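Local coordinates for protein ribonucleoside-diphosphate reductase subunit beta (Streptococcus sanguinis, PDB 4N83) that probably serves, as the metal-bearing beta subunit of a class Ib ribonucleotide reductase, in making deoxyribonucleotides for DNA synthesis, here with a dimanganese centre, at residues Ile13-Asp18 against Ile198-Gln203; Ser48-Asp53 against Tyr240-Trp245. All blocks are in the same frame, centred on the assembly; numbering follows the deposited sequence.

Contact 1: residues Ile13-Asp18 against Ile198-Gln203; sequences IEDVID and IGYKFQ
D15, just ahead of helix 16-27, reaches across to helix 178-206 and takes two donors on one carboxylate oxygen. Its OD2 accepts from Y200 OH at 3.2 Å through the syn lone pair, on the side of OD1, and from K201 NZ at 3.0 Å on the anti side, 17° out of the carboxylate plane; the second bond is a salt bridge. With CG anti to the backbone N (chi1 -164°), D15 extends toward helix 178-206 and comes from the opposite direction to Y200 and K201. OD2 lies at the edge of the Y200 ring, in its plane, and the carboxylate is turned 59° from that ring.

K201 arrives by a bend at chi2, beyond which its chain runs extended to NZ. D18 comes in across it at about a right angle, and its OD1 makes a long salt bridge to NZ. D18 and K201 are buried, and D18 is also held by Y197 OH at OD1 and T83 OG1 at OD2. Two helices of the all-helical, ferritin-like fold of the reductase small chain are joined here, the longer one also carrying the manganese ligands E191 and H194, with the K201 side chain about 13 Å from a metal.

Against this tight, buried polar side, the more open side is apolar and looser, I17 packing on Y200, both partly exposed. The I17 side chain, extended at chi2, lays CD1 over one face of the Y200 ring, somewhat toward the rim, as a CH-pi contact 3.8 Å from the centroid.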
ATOM      1  N   ILE A  13     -13.922 -11.577 -11.253  1.00 74.10           N
ATOM      2  CA  ILE A  13     -12.683 -12.130 -10.708  1.00 74.04           C
ATOM      3  C   ILE A  13     -12.133 -13.212 -11.638  1.00 74.45           C
ATOM      4  O   ILE A  13     -12.856 -14.126 -12.041  1.00 75.13           O
ATOM      5  CB  ILE A  13     -12.891 -12.724  -9.294  1.00 73.02           C
ATOM      6  CG1 ILE A  13     -13.417 -11.659  -8.320  1.00 72.67           C
ATOM      7  CG2 ILE A  13     -11.599 -13.332  -8.762  1.00 72.66           C
ATOM      8  CD1 ILE A  13     -12.431 -10.560  -7.973  1.00 72.39           C
ATOM      9  N   GLU A  14     -10.849 -13.095 -11.969  1.00 74.27           N
ATOM     10  CA  GLU A  14     -10.175 -14.054 -12.840  1.00 74.89           C
ATOM     11  C   GLU A  14      -9.654 -15.229 -12.019  1.00 74.43           C
ATOM     12  O   GLU A  14      -9.914 -16.386 -12.350  1.00 74.31           O
ATOM     13  CB  GLU A  14      -9.025 -13.370 -13.587  1.00 75.90           C
ATOM     14  CG  GLU A  14      -9.488 -12.301 -14.574  1.00 76.80           C
ATOM     15  CD  GLU A  14      -8.417 -11.276 -14.915  1.00 77.03           C
ATOM     16  OE1 GLU A  14      -8.775 -10.206 -15.448  1.00 77.05           O
ATOM     17  OE2 GLU A  14      -7.222 -11.531 -14.655  1.00 76.93           O
ATOM     18  N   ASP A  15      -8.924 -14.919 -10.947  1.00 73.94           N
ATOM     19  CA  ASP A  15      -8.376 -15.928 -10.040  1.00 72.93           C
ATOM     20  C   ASP A  15      -9.006 -15.784  -8.652  1.00 71.08           C
ATOM     21  O   ASP A  15      -8.850 -14.753  -7.994  1.00 70.61           O
ATOM     22  CB  ASP A  15      -6.853 -15.781  -9.952  1.00 73.76           C
ATOM     23  CG  ASP A  15      -6.172 -17.003  -9.355  1.00 73.83           C
ATOM     24  OD1 ASP A  15      -6.863 -17.890  -8.805  1.00 73.30           O
ATOM     25  OD2 ASP A  15      -4.927 -17.074  -9.441  1.00 74.61           O
ATOM     26  N   VAL A  16      -9.700 -16.832  -8.210  1.00 69.21           N
ATOM     27  CA  VAL A  16     -10.452 -16.811  -6.945  1.00 67.66           C
ATOM     28  C   VAL A  16      -9.610 -16.594  -5.679  1.00 66.48           C
ATOM     29  O   VAL A  16     -10.146 -16.200  -4.642  1.00 66.20           O
ATOM     30  CB  VAL A  16     -11.293 -18.099  -6.760  1.00 67.40           C
ATOM     31  CG1 VAL A  16     -12.416 -18.151  -7.785  1.00 67.76           C
ATOM     32  CG2 VAL A  16     -10.423 -19.349  -6.848  1.00 67.72           C
ATOM     33  N   ILE A  17      -8.306 -16.861  -5.754  1.00 65.43           N
ATOM     34  CA  ILE A  17      -7.411 -16.657  -4.608  1.00 63.66           C
ATOM     35  C   ILE A  17      -7.079 -15.170  -4.407  1.00 62.96           C
ATOM     36  O   ILE A  17      -6.654 -14.768  -3.322  1.00 62.29           O
ATOM     37  CB  ILE A  17      -6.141 -17.542  -4.717  1.00 63.52           C
ATOM     38  CG1 ILE A  17      -6.532 -19.005  -4.481  1.00 63.38           C
ATOM     39  CG2 ILE A  17      -5.070 -17.114  -3.716  1.00 63.41           C
ATOM     40  CD1 ILE A  17      -5.398 -20.001  -4.583  1.00 63.94           C
ATOM     41  N   ASP A  18      -7.294 -14.353  -5.437  1.00 62.61           N
ATOM     42  CA  ASP A  18      -7.167 -12.901  -5.297  1.00 62.57           C
ATOM     43  C   ASP A  18      -8.187 -12.391  -4.281  1.00 61.89           C
ATOM     44  O   ASP A  18      -7.848 -11.609  -3.388  1.00 61.30           O
ATOM     45  CB  ASP A  18      -7.382 -12.191  -6.638  1.00 63.54           C
ATOM     46  CG  ASP A  18      -6.365 -12.591  -7.696  1.00 64.03           C
ATOM     47  OD1 ASP A  18      -5.225 -12.963  -7.337  1.00 63.79           O
ATOM     48  OD2 ASP A  18      -6.712 -12.521  -8.896  1.00 64.36           O
ATOM     49  N   ILE A 198       2.577 -15.258  -2.757  1.00 76.01           N
ATOM     50  CA  ILE A 198       3.674 -15.078  -3.709  1.00 78.67           C
ATOM     51  C   ILE A 198       4.144 -16.442  -4.220  1.00 80.56           C
ATOM     52  O   ILE A 198       4.420 -16.604  -5.409  1.00 82.17           O
ATOM     53  CB  ILE A 198       4.861 -14.301  -3.089  1.00 79.60           C
ATOM     54  CG1 ILE A 198       4.451 -12.854  -2.786  1.00 79.10           C
ATOM     55  CG2 ILE A 198       6.062 -14.307  -4.030  1.00 81.54           C
ATOM     56  CD1 ILE A 198       5.427 -12.097  -1.907  1.00 79.21           C
ATOM     57  N   GLY A 199       4.217 -17.417  -3.315  1.00 81.13           N
ATOM     58  CA  GLY A 199       4.584 -18.786  -3.669  1.00 82.28           C
ATOM     59  C   GLY A 199       3.565 -19.506  -4.541  1.00 82.50           C
ATOM     60  O   GLY A 199       3.920 -20.416  -5.289  1.00 83.63           O
ATOM     61  N   TYR A 200       2.297 -19.114  -4.436  1.00 81.89           N
ATOM     62  CA  TYR A 200       1.242 -19.688  -5.275  1.00 81.49           C
ATOM     63  C   TYR A 200       1.335 -19.179  -6.711  1.00 83.54           C
ATOM     64  O   TYR A 200       1.271 -19.964  -7.657  1.00 84.23           O
ATOM     65  CB  TYR A 200      -0.147 -19.380  -4.708  1.00 79.19           C
ATOM     66  CG  TYR A 200      -1.251 -19.555  -5.725  1.00 77.91           C
ATOM     67  CD1 TYR A 200      -1.548 -20.809  -6.248  1.00 77.71           C
ATOM     68  CD2 TYR A 200      -1.987 -18.466  -6.180  1.00 77.26           C
ATOM     69  CE1 TYR A 200      -2.552 -20.977  -7.185  1.00 77.32           C
ATOM     70  CE2 TYR A 200      -2.994 -18.622  -7.117  1.00 76.90           C
ATOM     71  CZ  TYR A 200      -3.273 -19.880  -7.616  1.00 76.73           C
ATOM     72  OH  TYR A 200      -4.273 -20.044  -8.547  1.00 75.80           O
ATOM     73  N   LYS A 201       1.470 -17.862  -6.862  1.00 85.34           N
ATOM     74  CA  LYS A 201       1.614 -17.236  -8.180  1.00 87.61           C
ATOM     75  C   LYS A 201       2.899 -17.676  -8.883  1.00 89.88           C
ATOM     76  O   LYS A 201       2.988 -17.637 -10.110  1.00 91.27           O
ATOM     77  CB  LYS A 201       1.576 -15.707  -8.058  1.00 88.08           C
ATOM     78  CG  LYS A 201       0.198 -15.138  -7.755  1.00 87.16           C
ATOM     79  CD  LYS A 201      -0.688 -15.133  -8.993  1.00 87.53           C
ATOM     80  CE  LYS A 201      -2.114 -14.711  -8.674  1.00 86.43           C
ATOM     81  NZ  LYS A 201      -3.014 -14.840  -9.855  1.00 86.42           N
ATOM     82  N   PHE A 202       3.891 -18.081  -8.093  1.00 91.13           N
ATOM     83  CA  PHE A 202       5.119 -18.682  -8.610  1.00 93.26           C
ATOM     84  C   PHE A 202       4.833 -20.026  -9.289  1.00 92.43           C
ATOM     85  O   PHE A 202       5.319 -20.284 -10.389  1.00 92.59           O
ATOM     86  CB  PHE A 202       6.133 -18.852  -7.467  1.00 94.46           C
ATOM     87  CG  PHE A 202       7.358 -19.632  -7.845  1.00 96.94           C
ATOM     88  CD1 PHE A 202       8.428 -19.011  -8.473  1.00 98.86           C
ATOM     89  CD2 PHE A 202       7.447 -20.988  -7.556  1.00 97.13           C
ATOM     90  CE1 PHE A 202       9.559 -19.729  -8.817  1.00100.84           C
ATOM     91  CE2 PHE A 202       8.576 -21.712  -7.897  1.00 99.30           C
ATOM     92  CZ  PHE A 202       9.635 -21.081  -8.529  1.00101.23           C
ATOM     93  N   GLN A 203       4.035 -20.867  -8.632  1.00 91.54           N
ATOM     94  CA  GLN A 203       3.695 -22.199  -9.151  1.00 91.72           C
ATOM     95  C   GLN A 203       2.844 -22.162 -10.424  1.00 91.91           C
ATOM     96  O   GLN A 203       2.845 -23.121 -11.194  1.00 92.37           O
ATOM     97  CB  GLN A 203       2.976 -23.026  -8.080  1.00 90.37           C
ATOM     98  CG  GLN A 203       3.861 -23.422  -6.908  1.00 90.41           C
ATOM     99  CD  GLN A 203       3.067 -23.979  -5.740  1.00 89.20           C
ATOM    100  OE1 GLN A 203       2.137 -24.764  -5.927  1.00 88.46           O
ATOM    101  NE2 GLN A 203       3.435 -23.581  -4.526  1.00 88.76           N
TER

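Contact 2: residues Ser48-Asp53 against Tyr240-Trp245; sequences SHKEKD and YDTVGW
E51 OE2 approaches the indole of W245 obliquely, 4.4 Å from CZ2, while V243 CG2, from the same loop as the indole, lies over one face, 3.9 Å above the plane and offset toward the rim. CE3 of the same indole meets the Y240 ring at its edge, in plane. Y170 and Y171 of helix 162-173 adjoin W245, and E51 also touches Y171.

V243 carries the middle of the contact. Its CG1, anti to the carbonyl carbon (chi1 -69°), comes to 3.8 Å from the backbone O of K50 and also touches E51, where CG lies 4.4 Å from CG1. K50 and V243 have the nearest CA atoms, 6.6 Å apart.

The contact sets the first turn of helix 49-78, with S48 at its N-cap position, against the tight connection between helices 211-240 and 246-263 of the ferritin-like bundle. Y240 O closes that connection by accepting from both G244 N and W245 N; G244 has a positive phi of 85°, and W245 stands at the N-cap position of the next helix.

At the exposed rim K50 bends at chi2 (81°), which brings its aliphatic chain beside T242: CE packs on T242 CB at 3.7 Å, with CG2 close by. T242 CB and CG2 pack against the K50 methylenes by van der Waals contact. L54, one turn further along helix 49-78, contacts Y240, V243 and W245.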
ATOM      1  N   SER A  48      20.530  -8.659  31.122  1.00118.11           N
ATOM      2  CA  SER A  48      21.935  -8.259  31.147  1.00119.31           C
ATOM      3  C   SER A  48      22.319  -7.514  29.867  1.00118.54           C
ATOM      4  O   SER A  48      21.513  -7.400  28.940  1.00116.04           O
ATOM      5  CB  SER A  48      22.828  -9.491  31.323  1.00120.41           C
ATOM      6  OG  SER A  48      22.606 -10.432  30.287  1.00119.23           O
ATOM      7  N   HIS A  49      23.550  -7.009  29.825  1.00119.80           N
ATOM      8  CA  HIS A  49      24.086  -6.359  28.625  1.00119.57           C
ATOM      9  C   HIS A  49      24.264  -7.344  27.469  1.00119.68           C
ATOM     10  O   HIS A  49      24.214  -6.953  26.305  1.00118.35           O
ATOM     11  CB  HIS A  49      25.426  -5.681  28.925  1.00121.03           C
ATOM     12  CG  HIS A  49      25.307  -4.459  29.780  1.00121.50           C
ATOM     13  ND1 HIS A  49      25.832  -4.386  31.052  1.00122.97           N
ATOM     14  CD2 HIS A  49      24.722  -3.261  29.545  1.00120.67           C
ATOM     15  CE1 HIS A  49      25.577  -3.195  31.563  1.00123.05           C
ATOM     16  NE2 HIS A  49      24.904  -2.494  30.669  1.00121.88           N
ATOM     17  N   LYS A  50      24.478  -8.617  27.797  1.00121.56           N
ATOM     18  CA  LYS A  50      24.629  -9.668  26.788  1.00122.22           C
ATOM     19  C   LYS A  50      23.306  -9.895  26.049  1.00121.36           C
ATOM     20  O   LYS A  50      23.287 -10.033  24.825  1.00121.36           O
ATOM     21  CB  LYS A  50      25.095 -10.981  27.436  1.00123.05           C
ATOM     22  CG  LYS A  50      26.281 -11.641  26.746  1.00124.10           C
ATOM     23  CD  LYS A  50      27.595 -11.001  27.174  1.00125.50           C
ATOM     24  CE  LYS A  50      28.794 -11.801  26.696  1.00126.81           C
ATOM     25  NZ  LYS A  50      30.048 -11.388  27.381  1.00128.86           N
ATOM     26  N   GLU A  51      22.208  -9.925  26.804  1.00120.88           N
ATOM     27  CA  GLU A  51      20.878 -10.171  26.245  1.00119.35           C
ATOM     28  C   GLU A  51      20.240  -8.914  25.653  1.00119.63           C
ATOM     29  O   GLU A  51      19.580  -8.989  24.617  1.00119.05           O
ATOM     30  CB  GLU A  51      19.957 -10.776  27.310  1.00118.42           C
ATOM     31  CG  GLU A  51      20.370 -12.173  27.746  1.00118.51           C
ATOM     32  CD  GLU A  51      19.438 -12.774  28.781  1.00117.58           C
ATOM     33  OE1 GLU A  51      18.941 -12.028  29.651  1.00117.16           O
ATOM     34  OE2 GLU A  51      19.208 -14.000  28.728  1.00117.34           O
ATOM     35  N   LYS A  52      20.428  -7.769  26.310  1.00121.64           N
ATOM     36  CA  LYS A  52      19.887  -6.491  25.819  1.00121.53           C
ATOM     37  C   LYS A  52      20.475  -6.082  24.467  1.00121.63           C
ATOM     38  O   LYS A  52      19.756  -5.588  23.598  1.00121.53           O
ATOM     39  CB  LYS A  52      20.124  -5.361  26.829  1.00122.00           C
ATOM     40  CG  LYS A  52      19.122  -5.309  27.970  1.00121.32           C
ATOM     41  CD  LYS A  52      19.321  -4.058  28.810  1.00121.44           C
ATOM     42  CE  LYS A  52      18.286  -3.953  29.916  1.00120.77           C
ATOM     43  NZ  LYS A  52      18.531  -2.771  30.788  1.00121.28           N
ATOM     44  N   ASP A  53      21.780  -6.286  24.300  1.00122.95           N
ATOM     45  CA  ASP A  53      22.475  -5.894  23.072  1.00122.95           C
ATOM     46  C   ASP A  53      22.065  -6.761  21.877  1.00121.52           C
ATOM     47  O   ASP A  53      22.087  -6.297  20.737  1.00122.53           O
ATOM     48  CB  ASP A  53      23.995  -5.955  23.272  1.00124.87           C
ATOM     49  CG  ASP A  53      24.752  -5.088  22.280  1.00125.69           C
ATOM     50  OD1 ASP A  53      24.590  -3.850  22.324  1.00125.69           O
ATOM     51  OD2 ASP A  53      25.521  -5.644  21.469  1.00127.03           O
ATOM     52  N   TYR A 240      24.753 -14.860  18.105  1.00134.49           N
ATOM     53  CA  TYR A 240      24.285 -15.812  19.125  1.00134.86           C
ATOM     54  C   TYR A 240      25.366 -16.637  19.848  1.00135.43           C
ATOM     55  O   TYR A 240      25.033 -17.493  20.669  1.00134.74           O
ATOM     56  CB  TYR A 240      23.258 -16.768  18.496  1.00134.74           C
ATOM     57  CG  TYR A 240      21.963 -16.099  18.082  1.00133.92           C
ATOM     58  CD1 TYR A 240      21.774 -15.641  16.779  1.00133.64           C
ATOM     59  CD2 TYR A 240      20.924 -15.929  18.993  1.00133.56           C
ATOM     60  CE1 TYR A 240      20.589 -15.032  16.398  1.00132.22           C
ATOM     61  CE2 TYR A 240      19.735 -15.320  18.621  1.00131.72           C
ATOM     62  CZ  TYR A 240      19.572 -14.874  17.323  1.00131.10           C
ATOM     63  OH  TYR A 240      18.393 -14.270  16.951  1.00129.18           O
ATOM     64  N   ASP A 241      26.644 -16.388  19.561  1.00135.93           N
ATOM     65  CA  ASP A 241      27.726 -17.175  20.174  1.00136.75           C
ATOM     66  C   ASP A 241      27.950 -16.860  21.656  1.00136.76           C
ATOM     67  O   ASP A 241      28.258 -17.760  22.438  1.00137.47           O
ATOM     68  CB  ASP A 241      29.044 -17.018  19.395  1.00138.29           C
ATOM     69  CG  ASP A 241      29.253 -18.120  18.362  1.00138.59           C
ATOM     70  OD1 ASP A 241      28.951 -19.296  18.660  1.00138.07           O
ATOM     71  OD2 ASP A 241      29.737 -17.813  17.253  1.00139.12           O
ATOM     72  N   THR A 242      27.796 -15.593  22.036  1.00135.63           N
ATOM     73  CA  THR A 242      27.988 -15.177  23.428  1.00136.18           C
ATOM     74  C   THR A 242      26.869 -15.695  24.334  1.00135.35           C
ATOM     75  O   THR A 242      27.135 -16.327  25.359  1.00136.16           O
ATOM     76  CB  THR A 242      28.076 -13.645  23.557  1.00135.51           C
ATOM     77  OG1 THR A 242      26.974 -13.037  22.874  1.00132.77           O
ATOM     78  CG2 THR A 242      29.384 -13.135  22.968  1.00137.07           C
ATOM     79  N   VAL A 243      25.622 -15.421  23.952  1.00133.52           N
ATOM     80  CA  VAL A 243      24.456 -15.932  24.686  1.00132.50           C
ATOM     81  C   VAL A 243      24.327 -17.456  24.567  1.00133.60           C
ATOM     82  O   VAL A 243      23.781 -18.108  25.460  1.00132.77           O
ATOM     83  CB  VAL A 243      23.134 -15.253  24.246  1.00129.89           C
ATOM     84  CG1 VAL A 243      23.113 -13.800  24.698  1.00129.38           C
ATOM     85  CG2 VAL A 243      22.919 -15.352  22.739  1.00128.68           C
ATOM     86  N   GLY A 244      24.819 -18.011  23.461  1.00135.20           N
ATOM     87  CA  GLY A 244      24.941 -19.458  23.293  1.00136.33           C
ATOM     88  C   GLY A 244      23.697 -20.164  22.783  1.00135.59           C
ATOM     89  O   GLY A 244      23.350 -21.237  23.280  1.00135.86           O
ATOM     90  N   TRP A 245      23.030 -19.570  21.795  1.00134.71           N
ATOM     91  CA  TRP A 245      21.900 -20.218  21.114  1.00133.18           C
ATOM     92  C   TRP A 245      22.201 -20.430  19.625  1.00132.09           C
ATOM     93  O   TRP A 245      21.281 -20.576  18.820  1.00130.84           O
ATOM     94  CB  TRP A 245      20.615 -19.387  21.252  1.00132.16           C
ATOM     95  CG  TRP A 245      20.322 -18.874  22.636  1.00133.55           C
ATOM     96  CD1 TRP A 245      20.590 -19.496  23.822  1.00134.97           C
ATOM     97  CD2 TRP A 245      19.669 -17.641  22.969  1.00133.66           C
ATOM     98  NE1 TRP A 245      20.164 -18.718  24.872  1.00135.30           N
ATOM     99  CE2 TRP A 245      19.592 -17.577  24.378  1.00134.39           C
ATOM    100  CE3 TRP A 245      19.148 -16.582  22.214  1.00132.86           C
ATOM    101  CZ2 TRP A 245      19.016 -16.493  25.047  1.00134.21           C
ATOM    102  CZ3 TRP A 245      18.575 -15.505  22.881  1.00132.31           C
ATOM    103  CH2 TRP A 245      18.513 -15.470  24.284  1.00133.11           C
TER

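Contacts 1 and 2 lie on opposite sides of the chain's centre, with centres 42 Å apart and nearest atoms about 23 Å apart. They share no helix: contact 1 joins helices 16-27 and 178-206, whereas contact 2 sets helix 49-78 against the loop leading into helix 246-263. Along the chain their segments alternate. Contact 1 is partly buried and largely polar, a lysine bridging two aspartates, with a tyrosine hydroxyl, between helix 178-206 and the start of helix 16-27. Contact 2 is a surface contact made by van der Waals touches, and it lies away from the annotated sites.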